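Local coordinates for flagellar biosynthetic protein FlhB (Shewanella putrefaciens CN-32, PDB 6Z0W) that is the cytoplasmic domain of a type III secretion exporter family protein that is probably required for forming the flagellar rod and may help export flagellin, at residues Tyr75-Thr78 with Ile84-Gly87; Leu96-Gln101 with Ile114-Asn119. One frame throughout, in Å; residues are numbered along the deposited sequence.

Contact 1 of 2, residues Tyr75-Thr78 with Ile84-Gly87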
ATOM      1  N   TYR A  75      -0.232   6.518  -0.714  1.00 38.90           N
ATOM      2  CA  TYR A  75      -1.269   7.213   0.046  1.00 37.95           C
ATOM      3  C   TYR A  75      -1.560   8.591  -0.547  1.00 38.72           C
ATOM      4  O   TYR A  75      -2.731   8.960  -0.737  1.00 37.24           O
ATOM      5  CB  TYR A  75      -0.847   7.335   1.513  1.00 38.31           C
ATOM      6  CG  TYR A  75      -1.939   7.894   2.409  1.00 37.84           C
ATOM      7  CD1 TYR A  75      -2.762   7.043   3.131  1.00 35.76           C
ATOM      8  CD2 TYR A  75      -2.162   9.272   2.507  1.00 40.86           C
ATOM      9  CE1 TYR A  75      -3.771   7.535   3.935  1.00 44.46           C
ATOM     10  CE2 TYR A  75      -3.177   9.786   3.326  1.00 46.55           C
ATOM     11  CZ  TYR A  75      -3.976   8.911   4.035  1.00 49.67           C
ATOM     12  OH  TYR A  75      -4.991   9.369   4.852  1.00 57.21           O
ATOM     13  N   HIS A  76      -0.502   9.341  -0.885  1.00 38.57           N
ATOM     14  CA  HIS A  76      -0.640  10.729  -1.322  1.00 42.49           C
ATOM     15  C   HIS A  76      -1.199  10.871  -2.721  1.00 40.48           C
ATOM     16  O   HIS A  76      -1.702  11.953  -3.047  1.00 41.94           O
ATOM     17  CB  HIS A  76       0.706  11.444  -1.273  1.00 46.39           C
ATOM     18  CG  HIS A  76       1.243  11.608   0.108  1.00 54.75           C
ATOM     19  ND1 HIS A  76       2.590  11.537   0.394  1.00 56.15           N
ATOM     20  CD2 HIS A  76       0.616  11.833   1.283  1.00 55.85           C
ATOM     21  CE1 HIS A  76       2.769  11.714   1.688  1.00 56.53           C
ATOM     22  NE2 HIS A  76       1.587  11.893   2.250  1.00 58.14           N
ATOM     23  N   THR A  77      -1.125   9.815  -3.543  1.00 39.13           N
ATOM     24  CA  THR A  77      -1.377   9.892  -4.977  1.00 38.41           C
ATOM     25  C   THR A  77      -2.548   9.033  -5.454  1.00 38.28           C
ATOM     26  O   THR A  77      -2.857   9.052  -6.653  1.00 39.15           O
ATOM     27  CB  THR A  77      -0.126   9.463  -5.753  1.00 36.02           C
ATOM     28  OG1 THR A  77       0.120   8.067  -5.528  1.00 35.98           O
ATOM     29  CG2 THR A  77       1.096  10.275  -5.352  1.00 32.38           C
ATOM     30  N   THR A  78      -3.193   8.278  -4.564  1.00 34.89           N
ATOM     31  CA  THR A  78      -4.194   7.285  -4.937  1.00 33.67           C
ATOM     32  C   THR A  78      -5.360   7.369  -3.965  1.00 35.99           C
ATOM     33  O   THR A  78      -5.199   6.985  -2.797  1.00 39.29           O
ATOM     34  CB  THR A  78      -3.599   5.862  -4.896  1.00 29.91           C
ATOM     35  OG1 THR A  78      -2.325   5.850  -5.549  1.00 32.76           O
ATOM     36  CG2 THR A  78      -4.542   4.856  -5.578  1.00 28.10           C
ATOM     37  N   ILE A  84      -3.185   3.033  -8.642  1.00 34.17           N
ATOM     38  CA  ILE A  84      -1.937   3.746  -8.367  1.00 35.50           C
ATOM     39  C   ILE A  84      -1.459   4.439  -9.639  1.00 38.25           C
ATOM     40  O   ILE A  84      -1.748   3.968 -10.752  1.00 38.03           O
ATOM     41  CB  ILE A  84      -0.838   2.797  -7.856  1.00 32.20           C
ATOM     42  CG1 ILE A  84      -0.556   1.729  -8.931  1.00 37.46           C
ATOM     43  CG2 ILE A  84      -1.245   2.210  -6.540  1.00 30.42           C
ATOM     44  CD1 ILE A  84       0.593   0.785  -8.599  1.00 39.38           C
ATOM     45  N   PRO A  85      -0.709   5.535  -9.517  1.00 39.81           N
ATOM     46  CA  PRO A  85      -0.114   6.165 -10.701  1.00 40.15           C
ATOM     47  C   PRO A  85       0.848   5.226 -11.410  1.00 37.95           C
ATOM     48  O   PRO A  85       1.510   4.377 -10.795  1.00 37.53           O
ATOM     49  CB  PRO A  85       0.648   7.367 -10.124  1.00 43.25           C
ATOM     50  CG  PRO A  85       0.097   7.564  -8.744  1.00 42.42           C
ATOM     51  CD  PRO A  85      -0.280   6.195  -8.272  1.00 40.56           C
ATOM     52  N   GLU A  86       0.970   5.443 -12.708  1.00 37.45           N
ATOM     53  CA  GLU A  86       1.858   4.628 -13.520  1.00 42.94           C
ATOM     54  C   GLU A  86       3.298   4.665 -13.000  1.00 41.38           C
ATOM     55  O   GLU A  86       4.003   3.650 -13.057  1.00 42.55           O
ATOM     56  CB  GLU A  86       1.746   5.100 -14.967  1.00 49.89           C
ATOM     57  CG  GLU A  86       2.960   4.924 -15.832  1.00 57.75           C
ATOM     58  CD  GLU A  86       2.885   5.791 -17.083  1.00 66.65           C
ATOM     59  OE1 GLU A  86       3.403   6.930 -17.055  1.00 69.16           O
ATOM     60  OE2 GLU A  86       2.297   5.338 -18.089  1.00 70.68           O
ATOM     61  N   GLY A  87       3.736   5.790 -12.428  1.00 37.63           N
ATOM     62  CA  GLY A  87       5.101   5.862 -11.944  1.00 37.26           C
ATOM     63  C   GLY A  87       5.408   4.903 -10.802  1.00 37.93           C
ATOM     64  O   GLY A  87       6.589   4.685 -10.496  1.00 38.79           O
TER
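A first torsion of 67° sets OG1 of Thr77 between its own backbone N and carbonyl carbon, from where the hydroxyl oxygen faces the CG-CD edge of Pro85; in Thr78 the torsion of -46° places OG1 beside the backbone N, and both oxygens come up against that same edge of the proline. The side chain of Pro85 crosses that of Thr77 at about a right angle. Thr77 OG1 sits 3.3 Å from Pro85 CG, with Thr77 CB also close to it, while Thr78 OG1 is 3.4 Å from Pro85 CD. No hydrogen bond spans the two segments, so this is a van der Waals contact of hydroxyl oxygens with methylene groups. The Thr77 hydroxyl is satisfied within its own helix, hydrogen-bonding to Ala73 O one turn back. Helix 68-77 ends here: Thr78 is the first residue to leave helical geometry, and after a short irregular loop the chain folds back so that Ile84 and Pro85 pack on the helix terminus ahead of helix 89-100. Lys44 of the sheet strand 40-46 donates to the carbonyl oxygens of Tyr75 and Thr78 at this end. Ile84 approaches Thr78 mainly with its backbone, CA being 3.5 Å from Thr78 OG1, and with its CG2 methyl; its longer branch leads away. The CG2 methyl of Thr78 rests 3.8 Å from Ile84 N.

Contact 2 of 2, residues Leu96-Gln101 with Ile114-Asn119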
ATOM      1  N   LEU A  96       4.262  -7.057  -5.122  1.00 28.05           N
ATOM      2  CA  LEU A  96       3.256  -8.104  -5.305  1.00 30.79           C
ATOM      3  C   LEU A  96       3.905  -9.428  -5.672  1.00 31.60           C
ATOM      4  O   LEU A  96       3.488 -10.474  -5.165  1.00 31.17           O
ATOM      5  CB  LEU A  96       2.226  -7.697  -6.362  1.00 32.83           C
ATOM      6  CG  LEU A  96       1.256  -6.604  -5.879  1.00 31.75           C
ATOM      7  CD1 LEU A  96       0.545  -5.945  -7.071  1.00 30.81           C
ATOM      8  CD2 LEU A  96       0.247  -7.193  -4.865  1.00 30.90           C
ATOM      9  N   ALA A  97       4.942  -9.401  -6.528  1.00 29.92           N
ATOM     10  CA  ALA A  97       5.651 -10.636  -6.864  1.00 32.37           C
ATOM     11  C   ALA A  97       6.195 -11.308  -5.612  1.00 33.52           C
ATOM     12  O   ALA A  97       6.017 -12.516  -5.416  1.00 32.04           O
ATOM     13  CB  ALA A  97       6.791 -10.362  -7.856  1.00 34.42           C
ATOM     14  N   TYR A  98       6.859 -10.533  -4.745  1.00 35.23           N
ATOM     15  CA  TYR A  98       7.371 -11.089  -3.497  1.00 37.52           C
ATOM     16  C   TYR A  98       6.249 -11.696  -2.665  1.00 34.43           C
ATOM     17  O   TYR A  98       6.380 -12.808  -2.133  1.00 35.02           O
ATOM     18  CB  TYR A  98       8.090 -10.006  -2.688  1.00 45.75           C
ATOM     19  CG  TYR A  98       8.157 -10.362  -1.221  1.00 52.01           C
ATOM     20  CD1 TYR A  98       9.142 -11.226  -0.742  1.00 56.17           C
ATOM     21  CD2 TYR A  98       7.207  -9.876  -0.317  1.00 53.15           C
ATOM     22  CE1 TYR A  98       9.200 -11.575   0.607  1.00 59.30           C
ATOM     23  CE2 TYR A  98       7.256 -10.218   1.033  1.00 55.48           C
ATOM     24  CZ  TYR A  98       8.253 -11.061   1.487  1.00 60.54           C
ATOM     25  OH  TYR A  98       8.291 -11.396   2.825  1.00 66.86           O
ATOM     26  N   VAL A  99       5.132 -10.976  -2.540  1.00 31.00           N
ATOM     27  CA  VAL A  99       4.012 -11.500  -1.760  1.00 31.41           C
ATOM     28  C   VAL A  99       3.509 -12.807  -2.361  1.00 33.53           C
ATOM     29  O   VAL A  99       3.323 -13.805  -1.647  1.00 36.02           O
ATOM     30  CB  VAL A  99       2.888 -10.450  -1.647  1.00 34.18           C
ATOM     31  CG1 VAL A  99       1.596 -11.105  -1.133  1.00 36.06           C
ATOM     32  CG2 VAL A  99       3.329  -9.325  -0.730  1.00 35.32           C
ATOM     33  N   PHE A 100       3.307 -12.837  -3.680  1.00 32.18           N
ATOM     34  CA  PHE A 100       2.780 -14.052  -4.320  1.00 31.85           C
ATOM     35  C   PHE A 100       3.753 -15.227  -4.235  1.00 33.43           C
ATOM     36  O   PHE A 100       3.324 -16.385  -4.308  1.00 35.80           O
ATOM     37  CB  PHE A 100       2.435 -13.786  -5.786  1.00 30.01           C
ATOM     38  CG  PHE A 100       1.343 -12.755  -5.982  1.00 32.08           C
ATOM     39  CD1 PHE A 100       0.516 -12.379  -4.923  1.00 35.58           C
ATOM     40  CD2 PHE A 100       1.176 -12.135  -7.214  1.00 32.18           C
ATOM     41  CE1 PHE A 100      -0.477 -11.407  -5.112  1.00 36.28           C
ATOM     42  CE2 PHE A 100       0.194 -11.174  -7.417  1.00 34.26           C
ATOM     43  CZ  PHE A 100      -0.647 -10.804  -6.367  1.00 35.06           C
ATOM     44  N   GLN A 101       5.051 -14.962  -4.107  1.00 50.52           N
ATOM     45  CA  GLN A 101       6.052 -16.014  -4.055  1.00 51.05           C
ATOM     46  C   GLN A 101       6.365 -16.484  -2.627  1.00 51.04           C
ATOM     47  O   GLN A 101       7.239 -17.338  -2.453  1.00 53.42           O
ATOM     48  CB  GLN A 101       7.322 -15.542  -4.766  1.00 52.56           C
ATOM     49  CG  GLN A 101       7.180 -15.499  -6.281  1.00 56.31           C
ATOM     50  CD  GLN A 101       8.320 -14.749  -6.955  1.00 62.30           C
ATOM     51  OE1 GLN A 101       9.007 -13.944  -6.321  1.00 66.58           O
ATOM     52  NE2 GLN A 101       8.527 -15.011  -8.240  1.00 61.97           N
ATOM     53  N   ILE A 114       7.332  -6.953   7.066  1.00 54.06           N
ATOM     54  CA  ILE A 114       8.514  -7.371   6.320  1.00 52.94           C
ATOM     55  C   ILE A 114       9.160  -6.140   5.693  1.00 49.72           C
ATOM     56  O   ILE A 114       8.523  -5.429   4.902  1.00 45.50           O
ATOM     57  CB  ILE A 114       8.152  -8.419   5.256  1.00 52.55           C
ATOM     58  CG1 ILE A 114       7.325  -9.542   5.897  1.00 59.96           C
ATOM     59  CG2 ILE A 114       9.404  -8.959   4.624  1.00 52.51           C
ATOM     60  CD1 ILE A 114       6.323 -10.248   4.952  1.00 62.26           C
ATOM     61  N   PRO A 115      10.419  -5.845   6.011  1.00 50.35           N
ATOM     62  CA  PRO A 115      11.104  -4.727   5.351  1.00 49.22           C
ATOM     63  C   PRO A 115      11.530  -5.147   3.954  1.00 49.63           C
ATOM     64  O   PRO A 115      12.241  -6.138   3.786  1.00 53.59           O
ATOM     65  CB  PRO A 115      12.314  -4.466   6.258  1.00 52.61           C
ATOM     66  CG  PRO A 115      12.140  -5.389   7.472  1.00 52.48           C
ATOM     67  CD  PRO A 115      11.276  -6.516   6.999  1.00 52.44           C
ATOM     68  N   ILE A 116      11.070  -4.419   2.945  1.00 47.38           N
ATOM     69  CA  ILE A 116      11.439  -4.700   1.565  1.00 52.87           C
ATOM     70  C   ILE A 116      12.169  -3.482   1.023  1.00 57.49           C
ATOM     71  O   ILE A 116      11.602  -2.382   0.998  1.00 65.60           O
ATOM     72  CB  ILE A 116      10.231  -5.033   0.674  1.00 51.98           C
ATOM     73  CG1 ILE A 116       9.311  -6.040   1.356  1.00 54.45           C
ATOM     74  CG2 ILE A 116      10.714  -5.590  -0.647  1.00 52.92           C
ATOM     75  CD1 ILE A 116       9.891  -7.423   1.476  1.00 57.17           C
ATOM     76  N   PRO A 117      13.413  -3.621   0.587  1.00 53.79           N
ATOM     77  CA  PRO A 117      14.082  -2.498  -0.060  1.00 49.65           C
ATOM     78  C   PRO A 117      13.425  -2.209  -1.396  1.00 47.82           C
ATOM     79  O   PRO A 117      13.033  -3.126  -2.126  1.00 48.84           O
ATOM     80  CB  PRO A 117      15.527  -2.985  -0.236  1.00 51.36           C
ATOM     81  CG  PRO A 117      15.629  -4.255   0.593  1.00 53.54           C
ATOM     82  CD  PRO A 117      14.249  -4.829   0.596  1.00 52.74           C
ATOM     83  N   LEU A 118      13.276  -0.921  -1.691  1.00 43.77           N
ATOM     84  CA  LEU A 118      12.880  -0.504  -3.024  1.00 42.86           C
ATOM     85  C   LEU A 118      14.039  -0.718  -3.989  1.00 40.88           C
ATOM     86  O   LEU A 118      15.208  -0.753  -3.601  1.00 38.60           O
ATOM     87  CB  LEU A 118      12.442   0.960  -3.024  1.00 47.07           C
ATOM     88  CG  LEU A 118      11.210   1.257  -2.158  1.00 50.23           C
ATOM     89  CD1 LEU A 118      11.017   2.746  -1.958  1.00 48.10           C
ATOM     90  CD2 LEU A 118       9.965   0.619  -2.783  1.00 52.94           C
ATOM     91  N   ASN A 119      13.712  -0.874  -5.260  1.00 37.05           N
ATOM     92  CA  ASN A 119      14.724  -1.241  -6.231  1.00 38.59           C
ATOM     93  C   ASN A 119      15.092  -0.080  -7.126  1.00 41.13           C
ATOM     94  O   ASN A 119      16.007  -0.200  -7.947  1.00 41.00           O
ATOM     95  CB  ASN A 119      14.232  -2.457  -7.009  1.00 41.76           C
ATOM     96  CG  ASN A 119      13.981  -3.615  -6.093  1.00 42.97           C
ATOM     97  OD1 ASN A 119      14.874  -3.983  -5.320  1.00 44.50           O
ATOM     98  ND2 ASN A 119      12.757  -4.143  -6.090  1.00 43.19           N
TER
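The phenol oxygen of Tyr98 abuts two methyl groups of Ile114 that lie side by side: OH lies 3.1 Å from Ile114 CD1, a short approach, and 3.2 Å from Ile114 CG2. Both branches of the isoleucine thus reach the end of the tyrosine, with CG2 also 3.9 Å from Tyr98 CZ in an oblique position relative to the ring. Ile116 comes in differently, laying its CD1 methyl over one face of the ring in a CH-pi contact. This methyl is 3.9 Å from the ring centroid and only 13° off the ring normal, displaced somewhat toward the CE2 and CZ rim. With CG roughly opposite its backbone N (chi1 158°), Tyr98 extends its ring out from helix 89-100 to the isoleucines. The segment that receives it is an Ile-Pro-Ile-Pro run, consistent with the proline-rich element that contributes to flagellar biogenesis in beta- and gamma-proteobacteria; Ile114 and Ile116 both direct their side chains to the helix. Strand 114-115 forms one edge of the mixed sheet, with backbone hydrogen bonds between Ile114 and both Ile64 and Ser66, and between Ile116 and Ser66, while Val65 of the adjoining strand 64-66 touches both Tyr98 and Ile116. Further along the second segment, Asn119 ND2 hydrogen-bonds to Gln94 OE1, one turn before Tyr98 in the helix, a second tie between the proline-rich segment and helix 89-100.

Overall arrangement
The two contacts follow one another along the chain, contact 1 closing before contact 2 opens, with centres about 18 Å apart and nearest atoms about 7 Å apart without touching. They are linked through the helices: the loop of contact 1 leads into helix 89-100, whose later part supplies the tyrosine of contact 2. They also lie toward different edges of the sheet. Contact 1 borders the outermost strand 40-46, whereas contact 2 includes strand 114-115 at the other edge. Leu118, in the second segment of contact 2, packs on Pro69 and Leu70 near the start of helix 68-77, the helix that ends in contact 1.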